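Local coordinates for protein mitochondrial edited mRNA stability factor 1 (Trypanosoma brucei, PDB 6NL1) that probably processes the 5' ends of mitochondrial mRNAs as a Nudix-family enzyme and acts as a stability factor for edited mRNAs, at residues A[279-282]-A[283-286]. Residues are numbered along the deposited sequence; the frame is centred on the assembly and turned at random.
Sequences QTVP and QYYW
Val281 and Tyr284 close a type I beta turn, with Pro282 and Gln283 at its two corners. The turn lies on the surface, in the loop joining the antiparallel strands 272-277 and 290-296 of the Nudix domain. One backbone hydrogen bond closes it, from Tyr284 N to Val281 O at 2.9 Å. The bond is bent, with an N-H...O angle of 148°. The donor sits well above the carbonyl plane, 48° out of it. Proline suits the first corner because its ring holds phi in the range this corner needs, and the corner needs no N-H for the turn.

Further polar contacts flank the turn. Thr280 OG1 points away from its own backbone N and comes 3.0 Å from Tyr284 O. A water donates a weak hydrogen bond to Tyr285 O and has a weak, longer contact with Thr280 OG1. Arg112 also bonds Tyr285 O. Gln283 bends at chi2 (72°), which folds its amide back beside the proline. OE1 then lies 3.7 Å from Val281 CG2, while NE2 bonds Leu143 O. Leu143 belongs to the link between strands 132-137 and 171-178, so the turn is tied to the part of the chain that carries the other sheet.

The apolar contact is small. Val281 and Tyr284 run side by side in the same direction. CG2 of Val281 meets the phenol ring obliquely, 3.7 Å from Tyr284 CD2. Within 283-286, Trp286 CE3 lies over the centre of one face of the Tyr285 ring.

Gln279, at the start of the stretch, is a GDP-binding residue; no GDP is bound in this apo model. At the first corner, Pro282 O faces the edge of the Tyr285 ring, near its plane, 3.5 Å from Tyr285 CD2.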
# COMPACT_ATOMS: atom_id res chain seq x y z
N GLN A 279 8.37 -7.85 -4.62
CA GLN A 279 9.37 -7.63 -5.66
C GLN A 279 9.89 -6.22 -5.49
O GLN A 279 9.12 -5.27 -5.57
CB GLN A 279 8.72 -7.77 -7.04
CG GLN A 279 9.70 -7.55 -8.17
CD GLN A 279 10.91 -8.46 -8.04
OE1 GLN A 279 10.76 -9.67 -7.90
NE2 GLN A 279 12.11 -7.88 -8.09
N THR A 280 11.18 -6.06 -5.28
CA THR A 280 11.72 -4.72 -5.08
C THR A 280 13.20 -4.62 -5.41
O THR A 280 13.84 -5.62 -5.73
CB THR A 280 11.51 -4.25 -3.62
OG1 THR A 280 11.79 -2.85 -3.53
CG2 THR A 280 12.43 -5.03 -2.67
N VAL A 281 13.74 -3.40 -5.32
CA VAL A 281 15.14 -3.11 -5.56
C VAL A 281 15.59 -2.14 -4.47
O VAL A 281 14.75 -1.50 -3.85
CB VAL A 281 15.35 -2.47 -6.95
CG1 VAL A 281 15.03 -3.47 -8.05
CG2 VAL A 281 14.47 -1.22 -7.09
N PRO A 282 16.90 -2.04 -4.22
CA PRO A 282 17.37 -1.20 -3.12
C PRO A 282 16.88 0.24 -3.19
O PRO A 282 16.62 0.85 -2.15
CB PRO A 282 18.90 -1.26 -3.26
CG PRO A 282 19.15 -2.59 -3.91
CD PRO A 282 18.00 -2.78 -4.87
N GLN A 283 16.76 0.79 -4.40
CA GLN A 283 16.30 2.17 -4.56
C GLN A 283 14.86 2.38 -4.11
O GLN A 283 14.46 3.51 -3.83
CB GLN A 283 16.44 2.63 -6.02
CG GLN A 283 17.88 2.78 -6.49
CD GLN A 283 18.55 1.43 -6.68
OE1 GLN A 283 17.80 0.45 -6.85
NE2 GLN A 283 19.79 1.35 -6.62
N TYR A 284 14.07 1.31 -4.06
CA TYR A 284 12.68 1.42 -3.63
C TYR A 284 12.51 0.69 -2.31
O TYR A 284 11.67 -0.20 -2.19
CB TYR A 284 11.75 0.78 -4.66
CG TYR A 284 11.76 1.40 -6.04
CD1 TYR A 284 12.17 2.71 -6.26
CD2 TYR A 284 11.33 0.65 -7.14
CE1 TYR A 284 12.15 3.27 -7.54
CE2 TYR A 284 11.30 1.19 -8.41
CZ TYR A 284 11.71 2.50 -8.61
OH TYR A 284 11.68 3.01 -9.90
N TYR A 285 13.31 1.09 -1.33
CA TYR A 285 13.47 0.37 -0.06
C TYR A 285 12.23 0.46 0.82
O TYR A 285 12.13 -0.26 1.82
CB TYR A 285 14.67 0.94 0.71
CG TYR A 285 14.57 2.44 0.87
CD1 TYR A 285 13.77 3.00 1.87
CD2 TYR A 285 15.23 3.29 0.00
CE1 TYR A 285 13.66 4.39 2.00
CE2 TYR A 285 15.13 4.66 0.12
CZ TYR A 285 14.34 5.21 1.11
OH TYR A 285 14.25 6.59 1.20
N TRP A 286 11.29 1.33 0.46
CA TRP A 286 10.03 1.48 1.20
C TRP A 286 8.99 0.40 0.85
O TRP A 286 8.00 0.22 1.57
CB TRP A 286 9.41 2.85 0.90
CG TRP A 286 9.30 3.13 -0.55
CD1 TRP A 286 8.28 2.75 -1.39
CD2 TRP A 286 10.24 3.84 -1.36
NE1 TRP A 286 8.54 3.18 -2.67
CE2 TRP A 286 9.74 3.85 -2.68
CE3 TRP A 286 11.47 4.48 -1.10
CZ2 TRP A 286 10.42 4.47 -3.73
CZ3 TRP A 286 12.14 5.09 -2.14
CH2 TRP A 286 11.62 5.08 -3.44
O HOH W 1 11.49 -3.02 -0.06